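Local coordinates for protein monooxygenase (Agrobacterium tumefaciens, PDB 2I7G) that probably acts as a flavin-dependent monooxygenase of the luciferase-like family, built on a TIM barrel, at residues D59-E70 with T92-V103; S82-V90 with Q115-R126. All blocks are in the same frame, centred on the assembly; numbering follows the deposited sequence.

Interaction 1 of 2, residues D59-E70 with T92-V103; sequences DQVGLDVFGLGE and TKNIRLTSAVSV
The carboxylate of D59 takes three backbone N-H bonds, from K93, N94 and I95, and I95 CD1 lies near the plane of the F66 ring, off its edge. D59 OD1 accepts twice, from N94 N at 2.8 Å through its syn lone pair and from I95 N nearly along the C-O axis. K93 N reaches D59 OD2 at 2.9 Å from above the carboxylate plane. With CG anti to the backbone N (chi1 -176°), the D59 carboxylate leaves the end of helix 40-60 and ties down the turn that leads into strand 96-99; its CB rests on T92 CG2. I95 packs its CG1 against L63 O (3.4 Å) and its CD1 against F66 CB (3.9 Å). Strands 65-68 and 96-99 then run parallel, bonded from R96 N to D64 O through F66 N to R96 O (2.8 Å), T98 N to F66 O and L68 N to T98 O. V65 CG1 touches T98 CG2 on one face, where G67 CA also meets A100 CB. Past the strands, the extended side chain of E70 receives V103 N on OE1 at 2.8 Å, on the anti side but tilted out of the carboxylate plane; OE2 bonds H72 and forms a salt bridge with R111 of the second subunit. These are neighbouring parallel strands of a beta-alpha-beta unit, connected through helix 81-89, in the TIM barrel of luciferase-like monooxygenases.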
loop_
_atom_site.group_PDB
_atom_site.type_symbol
_atom_site.label_atom_id
_atom_site.label_comp_id
_atom_site.label_asym_id
_atom_site.label_seq_id
_atom_site.Cartn_x
_atom_site.Cartn_y
_atom_site.Cartn_z
ATOM N N ASP B 59 -1.925 -19.620 4.235
ATOM C CA ASP B 59 -2.016 -19.363 5.678
ATOM C C ASP B 59 -2.720 -20.518 6.406
ATOM O O ASP B 59 -2.235 -21.046 7.432
ATOM C CB ASP B 59 -2.785 -18.034 5.873
ATOM C CG ASP B 59 -2.869 -17.619 7.330
ATOM O OD1 ASP B 59 -1.779 -17.531 7.958
ATOM O OD2 ASP B 59 -4.002 -17.369 7.825
ATOM N N GLN B 60 -3.887 -20.876 5.894
ATOM C CA GLN B 60 -4.742 -21.924 6.481
ATOM C C GLN B 60 -4.058 -23.290 6.559
ATOM O O GLN B 60 -4.223 -24.010 7.568
ATOM C CB GLN B 60 -6.074 -22.034 5.726
ATOM C CG GLN B 60 -7.015 -20.836 5.981
ATOM C CD GLN B 60 -8.091 -20.643 4.878
ATOM O OE1 GLN B 60 -8.145 -21.393 3.888
ATOM N NE2 GLN B 60 -8.935 -19.621 5.048
ATOM N N VAL B 61 -3.262 -23.626 5.548
ATOM C CA VAL B 61 -2.615 -24.932 5.542
ATOM C C VAL B 61 -1.252 -24.900 6.213
ATOM O O VAL B 61 -0.536 -25.894 6.189
ATOM C CB VAL B 61 -2.486 -25.520 4.138
ATOM C CG1 VAL B 61 -3.891 -25.696 3.513
ATOM C CG2 VAL B 61 -1.538 -24.650 3.228
ATOM N N GLY B 62 -0.890 -23.763 6.789
ATOM C CA GLY B 62 0.290 -23.687 7.645
ATOM C C GLY B 62 1.630 -23.444 6.960
ATOM O O GLY B 62 2.682 -23.721 7.557
ATOM N N LEU B 63 1.612 -22.909 5.740
ATOM C CA LEU B 63 2.853 -22.473 5.089
ATOM C C LEU B 63 3.388 -21.205 5.789
ATOM O O LEU B 63 2.619 -20.417 6.389
ATOM C CB LEU B 63 2.647 -22.253 3.597
ATOM C CG LEU B 63 2.429 -23.621 2.903
ATOM C CD1 LEU B 63 1.924 -23.286 1.466
ATOM C CD2 LEU B 63 3.717 -24.503 2.927
ATOM N N ASP B 64 4.707 -21.048 5.746
ATOM C CA ASP B 64 5.404 -20.097 6.629
ATOM C C ASP B 64 5.537 -18.705 6.075
ATOM O O ASP B 64 5.592 -17.746 6.838
ATOM C CB ASP B 64 6.790 -20.638 6.980
ATOM C CG ASP B 64 6.700 -21.957 7.744
ATOM O OD1 ASP B 64 6.064 -21.964 8.831
ATOM O OD2 ASP B 64 7.218 -22.973 7.238
ATOM N N VAL B 65 5.635 -18.591 4.745
ATOM C CA VAL B 65 5.952 -17.305 4.109
ATOM C C VAL B 65 5.235 -17.230 2.778
ATOM O O VAL B 65 5.140 -18.238 2.068
ATOM C CB VAL B 65 7.478 -17.199 3.778
ATOM C CG1 VAL B 65 7.784 -15.876 3.043
ATOM C CG2 VAL B 65 8.329 -17.394 5.024
ATOM N N PHE B 66 4.748 -16.032 2.442
ATOM C CA PHE B 66 4.263 -15.774 1.092
ATOM C C PHE B 66 4.866 -14.457 0.581
ATOM O O PHE B 66 4.765 -13.401 1.272
ATOM C CB PHE B 66 2.713 -15.713 1.103
ATOM C CG PHE B 66 2.065 -15.986 -0.259
ATOM C CD1 PHE B 66 1.304 -17.154 -0.451
ATOM C CD2 PHE B 66 2.231 -15.101 -1.310
ATOM C CE1 PHE B 66 0.704 -17.438 -1.682
ATOM C CE2 PHE B 66 1.651 -15.353 -2.581
ATOM C CZ PHE B 66 0.879 -16.544 -2.767
ATOM N N GLY B 67 5.477 -14.535 -0.600
ATOM C CA GLY B 67 6.111 -13.358 -1.254
ATOM C C GLY B 67 5.426 -12.875 -2.518
ATOM O O GLY B 67 4.924 -13.689 -3.319
ATOM N N LEU B 68 5.431 -11.549 -2.740
ATOM C CA LEU B 68 4.872 -10.981 -3.983
ATOM C C LEU B 68 5.953 -10.076 -4.591
ATOM O O LEU B 68 6.555 -9.230 -3.870
ATOM C CB LEU B 68 3.668 -10.101 -3.700
ATOM C CG LEU B 68 2.518 -10.764 -2.967
ATOM C CD1 LEU B 68 1.403 -9.724 -2.818
ATOM C CD2 LEU B 68 1.945 -11.960 -3.770
ATOM N N GLY B 69 6.219 -10.286 -5.877
ATOM C CA GLY B 69 7.257 -9.517 -6.573
ATOM C C GLY B 69 6.720 -8.293 -7.275
ATOM O O GLY B 69 5.549 -8.238 -7.670
ATOM N N GLU B 70 7.586 -7.286 -7.398
ATOM C CA GLU B 70 7.238 -6.024 -8.066
ATOM C C GLU B 70 7.621 -6.086 -9.541
ATOM O O GLU B 70 8.779 -6.343 -9.864
ATOM C CB GLU B 70 8.057 -4.891 -7.423
ATOM C CG GLU B 70 7.836 -3.499 -8.062
ATOM C CD GLU B 70 8.789 -2.414 -7.538
ATOM O OE1 GLU B 70 9.562 -2.670 -6.562
ATOM O OE2 GLU B 70 8.760 -1.316 -8.135
ATOM N N THR B 92 -5.338 -12.991 6.972
ATOM C CA THR B 92 -4.489 -14.110 7.403
ATOM C C THR B 92 -4.101 -13.929 8.865
ATOM O O THR B 92 -4.258 -12.820 9.429
ATOM C CB THR B 92 -3.184 -14.201 6.518
ATOM O OG1 THR B 92 -2.454 -12.958 6.629
ATOM C CG2 THR B 92 -3.526 -14.525 5.033
ATOM N N LYS B 93 -3.560 -15.019 9.418
ATOM C CA LYS B 93 -3.204 -15.137 10.829
ATOM C C LYS B 93 -1.705 -15.358 11.057
ATOM O O LYS B 93 -1.104 -14.600 11.823
ATOM C CB LYS B 93 -3.997 -16.277 11.501
ATOM C CG LYS B 93 -5.496 -16.277 11.176
ATOM C CD LYS B 93 -6.160 -14.910 11.495
ATOM C CE LYS B 93 -6.745 -14.852 12.876
ATOM N NZ LYS B 93 -7.150 -13.457 13.242
ATOM N N ASN B 94 -1.118 -16.371 10.392
ATOM C CA ASN B 94 0.213 -16.884 10.775
ATOM C C ASN B 94 1.303 -16.689 9.747
ATOM O O ASN B 94 2.471 -16.548 10.088
ATOM C CB ASN B 94 0.088 -18.362 11.149
ATOM C CG ASN B 94 -0.867 -18.574 12.296
ATOM O OD1 ASN B 94 -1.811 -19.356 12.193
ATOM N ND2 ASN B 94 -0.637 -17.874 13.396
ATOM N N ILE B 95 0.910 -16.657 8.483
ATOM C CA ILE B 95 1.915 -16.598 7.417
ATOM C C ILE B 95 2.681 -15.266 7.393
ATOM O O ILE B 95 2.097 -14.198 7.598
ATOM C CB ILE B 95 1.254 -16.916 6.053
ATOM C CG1 ILE B 95 2.295 -17.334 5.000
ATOM C CG2 ILE B 95 0.343 -15.791 5.600
ATOM C CD1 ILE B 95 1.646 -18.161 3.883
ATOM N N ARG B 96 3.988 -15.337 7.177
ATOM C CA ARG B 96 4.744 -14.125 7.024
ATOM C C ARG B 96 4.575 -13.564 5.625
ATOM O O ARG B 96 4.368 -14.311 4.656
ATOM C CB ARG B 96 6.185 -14.325 7.446
ATOM C CG ARG B 96 6.202 -14.689 8.966
ATOM C CD ARG B 96 7.535 -14.687 9.610
ATOM N NE ARG B 96 8.219 -13.420 9.448
ATOM C CZ ARG B 96 8.182 -12.433 10.341
ATOM N NH1 ARG B 96 7.472 -12.541 11.475
ATOM N NH2 ARG B 96 8.848 -11.328 10.081
ATOM N N LEU B 97 4.655 -12.251 5.519
ATOM C CA LEU B 97 4.249 -11.558 4.279
ATOM C C LEU B 97 5.411 -10.698 3.771
ATOM O O LEU B 97 5.824 -9.719 4.454
ATOM C CB LEU B 97 3.035 -10.652 4.575
ATOM C CG LEU B 97 1.746 -11.434 4.981
ATOM C CD1 LEU B 97 0.725 -10.426 5.534
ATOM C CD2 LEU B 97 1.177 -12.258 3.814
ATOM N N THR B 98 5.937 -11.036 2.603
ATOM C CA THR B 98 7.189 -10.359 2.143
ATOM C C THR B 98 7.056 -9.889 0.696
ATOM O O THR B 98 6.325 -10.488 -0.104
ATOM C CB THR B 98 8.462 -11.266 2.290
ATOM O OG1 THR B 98 9.652 -10.569 1.895
ATOM C CG2 THR B 98 8.346 -12.561 1.451
ATOM N N SER B 99 7.777 -8.832 0.353
ATOM C CA SER B 99 8.041 -8.622 -1.089
ATOM C C SER B 99 9.042 -9.713 -1.579
ATOM O O SER B 99 9.766 -10.306 -0.777
ATOM C CB SER B 99 8.586 -7.220 -1.353
ATOM O OG SER B 99 9.733 -6.954 -0.563
ATOM N N ALA B 100 9.080 -9.952 -2.883
ATOM C CA ALA B 100 9.969 -10.975 -3.473
ATOM C C ALA B 100 10.066 -10.714 -4.989
ATOM O O ALA B 100 9.653 -11.556 -5.775
ATOM C CB ALA B 100 9.384 -12.423 -3.166
ATOM N N VAL B 101 10.571 -9.544 -5.407
ATOM C CA VAL B 101 11.356 -8.614 -4.561
ATOM C C VAL B 101 10.788 -7.207 -4.673
ATOM O O VAL B 101 9.957 -6.918 -5.557
ATOM C CB VAL B 101 12.868 -8.533 -5.019
ATOM C CG1 VAL B 101 13.447 -9.938 -5.062
ATOM C CG2 VAL B 101 12.982 -7.884 -6.413
ATOM N N SER B 102 11.202 -6.364 -3.748
ATOM C CA SER B 102 11.072 -4.912 -3.830
ATOM C C SER B 102 12.277 -4.454 -4.672
ATOM O O SER B 102 13.420 -4.740 -4.313
ATOM C CB SER B 102 11.168 -4.311 -2.434
ATOM O OG SER B 102 9.972 -4.509 -1.691
ATOM N N VAL B 103 12.045 -3.771 -5.797
ATOM C CA VAL B 103 13.172 -3.249 -6.603
ATOM C C VAL B 103 13.580 -1.919 -5.931
ATOM O O VAL B 103 13.214 -0.800 -6.353
ATOM C CB VAL B 103 12.817 -3.094 -8.100
ATOM C CG1 VAL B 103 14.059 -2.624 -8.893
ATOM C CG2 VAL B 103 12.291 -4.454 -8.656
HETATM O O HOH W 1 5.509 -18.044 9.673
HETATM O O HOH W 2 11.024 0.091 -7.830
HETATM O O HOH W 3 10.046 -9.034 -8.355
#

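Interaction 2 of 2, residues S82-V90 with Q115-R126; sequences STVLAAAAV and QFSTVDLLSNGR
Helices 82-89 and 115-122 run side by side and nearly parallel, at 6°, the axes of these segments approaching to 8.7 Å, with A89 and S123 nearest at the far end. S82 CB sits over one face of the F116 ring, offset toward its rim, in a CH-pi contact 4.0 Å from the centroid. L85 CD1 comes to F116 CE1 at 3.8 Å. V119 spreads its two methyls along the opposing helix: CG2 lies 3.5 Å from S82 O, and CG1, anti to the backbone N, turns to L85 CB. These are successive outer helices of the TIM barrel, packed against each other outside strand 96-99, whose L97 touches L85 and A89. The small A86 and A89 allow close approach: L122 CD1 touches A86 CB at 3.7 Å, while A89 CB meets both L122 CB and S123 CB. Beyond the helix, S123 OG donates to V119 O and accepts R126 N in an ST motif, and R126 NE bonds S123 O at 2.8 Å on a lone pair. Bent at chi3, R126 brings the edge of its guanidinium to A89 O, where the bond from NH2 is weak (3.1 Å); a water also bridges A89 O and L122 O.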
loop_
_atom_site.group_PDB
_atom_site.type_symbol
_atom_site.label_atom_id
_atom_site.label_comp_id
_atom_site.label_asym_id
_atom_site.label_seq_id
_atom_site.Cartn_x
_atom_site.Cartn_y
_atom_site.Cartn_z
ATOM N N SER B 82 3.624 -4.051 -1.416
ATOM C CA SER B 82 3.145 -3.662 -0.071
ATOM C C SER B 82 1.625 -3.409 -0.039
ATOM O O SER B 82 0.950 -3.748 0.954
ATOM C CB SER B 82 3.916 -2.417 0.423
ATOM O OG SER B 82 3.737 -1.302 -0.454
ATOM N N THR B 83 1.088 -2.811 -1.111
ATOM C CA THR B 83 -0.352 -2.506 -1.169
ATOM C C THR B 83 -1.174 -3.818 -1.103
ATOM O O THR B 83 -2.129 -3.947 -0.336
ATOM C CB THR B 83 -0.711 -1.646 -2.422
ATOM O OG1 THR B 83 0.161 -0.482 -2.478
ATOM C CG2 THR B 83 -2.186 -1.204 -2.362
ATOM N N VAL B 84 -0.780 -4.799 -1.921
ATOM C CA VAL B 84 -1.433 -6.086 -1.891
ATOM C C VAL B 84 -1.213 -6.856 -0.551
ATOM O O VAL B 84 -2.174 -7.486 -0.039
ATOM C CB VAL B 84 -1.061 -6.946 -3.156
ATOM C CG1 VAL B 84 -1.857 -8.232 -3.104
ATOM C CG2 VAL B 84 -1.392 -6.172 -4.464
ATOM N N LEU B 85 -0.010 -6.770 0.021
ATOM C CA LEU B 85 0.322 -7.476 1.284
ATOM C C LEU B 85 -0.528 -6.906 2.418
ATOM O O LEU B 85 -0.856 -7.616 3.360
ATOM C CB LEU B 85 1.824 -7.408 1.622
ATOM C CG LEU B 85 2.724 -8.173 0.605
ATOM C CD1 LEU B 85 4.185 -7.882 0.874
ATOM C CD2 LEU B 85 2.398 -9.734 0.589
ATOM N N ALA B 86 -0.849 -5.615 2.347
ATOM C CA ALA B 86 -1.793 -5.014 3.336
ATOM C C ALA B 86 -3.125 -5.740 3.358
ATOM O O ALA B 86 -3.707 -6.003 4.428
ATOM C CB ALA B 86 -2.011 -3.521 3.060
ATOM N N ALA B 87 -3.654 -6.013 2.159
ATOM C CA ALA B 87 -4.908 -6.765 2.071
ATOM C C ALA B 87 -4.719 -8.204 2.620
ATOM O O ALA B 87 -5.573 -8.737 3.338
ATOM C CB ALA B 87 -5.389 -6.772 0.641
ATOM N N ALA B 88 -3.621 -8.837 2.247
ATOM C CA ALA B 88 -3.309 -10.195 2.736
ATOM C C ALA B 88 -3.237 -10.171 4.273
ATOM O O ALA B 88 -3.715 -11.101 4.916
ATOM C CB ALA B 88 -1.960 -10.670 2.174
ATOM N N ALA B 89 -2.677 -9.081 4.839
ATOM C CA ALA B 89 -2.442 -9.015 6.287
ATOM C C ALA B 89 -3.755 -9.213 7.054
ATOM O O ALA B 89 -3.799 -9.894 8.078
ATOM C CB ALA B 89 -1.829 -7.644 6.663
ATOM N N VAL B 90 -4.835 -8.592 6.561
ATOM C CA VAL B 90 -6.115 -8.621 7.314
ATOM C C VAL B 90 -6.982 -9.847 6.983
ATOM O O VAL B 90 -8.085 -10.018 7.530
ATOM C CB VAL B 90 -6.920 -7.324 7.155
ATOM C CG1 VAL B 90 -6.156 -6.141 7.749
ATOM C CG2 VAL B 90 -7.315 -7.030 5.673
ATOM N N GLN B 115 5.456 1.884 4.097
ATOM C CA GLN B 115 4.483 0.929 3.583
ATOM C C GLN B 115 4.585 -0.437 4.281
ATOM O O GLN B 115 3.582 -0.981 4.788
ATOM C CB GLN B 115 4.624 0.797 2.059
ATOM C CG GLN B 115 4.184 2.072 1.268
ATOM C CD GLN B 115 4.886 2.123 -0.098
ATOM O OE1 GLN B 115 5.440 1.123 -0.557
ATOM N NE2 GLN B 115 4.895 3.303 -0.722
ATOM N N PHE B 116 5.806 -0.960 4.397
ATOM C CA PHE B 116 5.971 -2.272 5.042
ATOM C C PHE B 116 5.788 -2.195 6.575
ATOM O O PHE B 116 5.344 -3.183 7.170
ATOM C CB PHE B 116 7.294 -2.920 4.656
ATOM C CG PHE B 116 7.271 -3.502 3.274
ATOM C CD1 PHE B 116 6.939 -4.847 3.089
ATOM C CD2 PHE B 116 7.525 -2.699 2.163
ATOM C CE1 PHE B 116 6.884 -5.390 1.747
ATOM C CE2 PHE B 116 7.508 -3.225 0.834
ATOM C CZ PHE B 116 7.167 -4.577 0.641
ATOM N N SER B 117 6.106 -1.048 7.196
ATOM C CA SER B 117 5.803 -0.834 8.624
ATOM C C SER B 117 4.274 -0.860 8.825
ATOM O O SER B 117 3.772 -1.410 9.802
ATOM C CB SER B 117 6.411 0.483 9.135
ATOM O OG SER B 117 7.818 0.356 9.257
ATOM N N THR B 118 3.536 -0.288 7.870
ATOM C CA THR B 118 2.066 -0.314 7.935
ATOM C C THR B 118 1.552 -1.768 7.813
ATOM O O THR B 118 0.692 -2.201 8.574
ATOM C CB THR B 118 1.480 0.632 6.882
ATOM O OG1 THR B 118 1.928 1.974 7.161
ATOM C CG2 THR B 118 -0.053 0.628 6.976
ATOM N N VAL B 119 2.134 -2.533 6.893
ATOM C CA VAL B 119 1.753 -3.953 6.735
ATOM C C VAL B 119 2.093 -4.685 8.037
ATOM O O VAL B 119 1.324 -5.555 8.492
ATOM C CB VAL B 119 2.506 -4.590 5.567
ATOM C CG1 VAL B 119 2.158 -6.082 5.502
ATOM C CG2 VAL B 119 2.074 -3.951 4.230
ATOM N N ASP B 120 3.246 -4.353 8.599
ATOM C CA ASP B 120 3.656 -4.956 9.876
ATOM C C ASP B 120 2.605 -4.718 10.973
ATOM O O ASP B 120 2.271 -5.627 11.747
ATOM C CB ASP B 120 5.019 -4.458 10.377
ATOM C CG ASP B 120 5.661 -5.442 11.312
ATOM O OD1 ASP B 120 5.723 -6.659 10.935
ATOM O OD2 ASP B 120 6.066 -5.027 12.420
ATOM N N LEU B 121 2.110 -3.486 11.066
ATOM C CA LEU B 121 1.079 -3.165 12.049
ATOM C C LEU B 121 -0.241 -3.890 11.770
ATOM O O LEU B 121 -0.871 -4.429 12.718
ATOM C CB LEU B 121 0.893 -1.645 12.121
ATOM C CG LEU B 121 2.115 -0.862 12.647
ATOM C CD1 LEU B 121 1.705 0.629 12.582
ATOM C CD2 LEU B 121 2.483 -1.263 14.075
ATOM N N LEU B 122 -0.665 -3.889 10.503
ATOM C CA LEU B 122 -1.900 -4.567 10.103
ATOM C C LEU B 122 -1.858 -6.076 10.353
ATOM O O LEU B 122 -2.914 -6.699 10.607
ATOM C CB LEU B 122 -2.172 -4.354 8.608
ATOM C CG LEU B 122 -2.563 -2.902 8.232
ATOM C CD1 LEU B 122 -2.447 -2.645 6.673
ATOM C CD2 LEU B 122 -3.979 -2.539 8.814
ATOM N N SER B 123 -0.655 -6.647 10.223
ATOM C CA SER B 123 -0.421 -8.122 10.353
ATOM C C SER B 123 0.070 -8.577 11.742
ATOM O O SER B 123 0.411 -9.743 11.927
ATOM C CB SER B 123 0.606 -8.573 9.299
ATOM O OG SER B 123 1.909 -8.059 9.611
ATOM N N ASN B 124 0.146 -7.629 12.670
ATOM C CA ASN B 124 0.635 -7.902 14.010
ATOM C C ASN B 124 2.046 -8.524 14.032
ATOM O O ASN B 124 2.305 -9.443 14.798
ATOM C CB ASN B 124 -0.383 -8.781 14.745
ATOM C CG ASN B 124 -1.701 -8.073 14.955
ATOM O OD1 ASN B 124 -2.702 -8.362 14.286
ATOM N ND2 ASN B 124 -1.687 -7.090 15.834
ATOM N N GLY B 125 2.947 -7.997 13.193
ATOM C CA GLY B 125 4.377 -8.324 13.259
ATOM C C GLY B 125 4.861 -9.363 12.259
ATOM O O GLY B 125 5.845 -10.047 12.521
ATOM N N ARG B 126 4.188 -9.450 11.098
ATOM C CA ARG B 126 4.484 -10.525 10.117
ATOM C C ARG B 126 5.122 -10.042 8.776
ATOM O O ARG B 126 5.342 -10.883 7.844
ATOM C CB ARG B 126 3.223 -11.316 9.829
ATOM C CG ARG B 126 2.815 -12.248 10.953
ATOM C CD ARG B 126 1.550 -12.985 10.690
ATOM N NE ARG B 126 0.362 -12.135 10.549
ATOM C CZ ARG B 126 -0.501 -12.187 9.525
ATOM N NH1 ARG B 126 -0.341 -13.012 8.475
ATOM N NH2 ARG B 126 -1.553 -11.364 9.558
HETATM O O HOH W 4 -4.715 -9.160 10.742
#

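Interaction 1 supplies neighbouring barrel strands, and interaction 2 the helices outside them; their centres lie 10 Å apart. In the chain the segments alternate: strand 65-68, helix 81-89, strand 96-99, helix 109-122. R126 joins the two contacts. Its NH1 bonds T92 OG1, with a probable hydrogen bond of 2.8 Å, and also I95 O, while R126 O probably accepts from L97 N at 2.8 Å as the next strand begins beside 96-99. The turn held by D59 is thus also held by R126, from the loop that follows helix 109-122. Farther along strand 96-99, L85 CD1 packs 3.5 Å from T98 C, and F116 touches S99 and S102. In interaction 2, Q115 packs on Q115 of the second subunit.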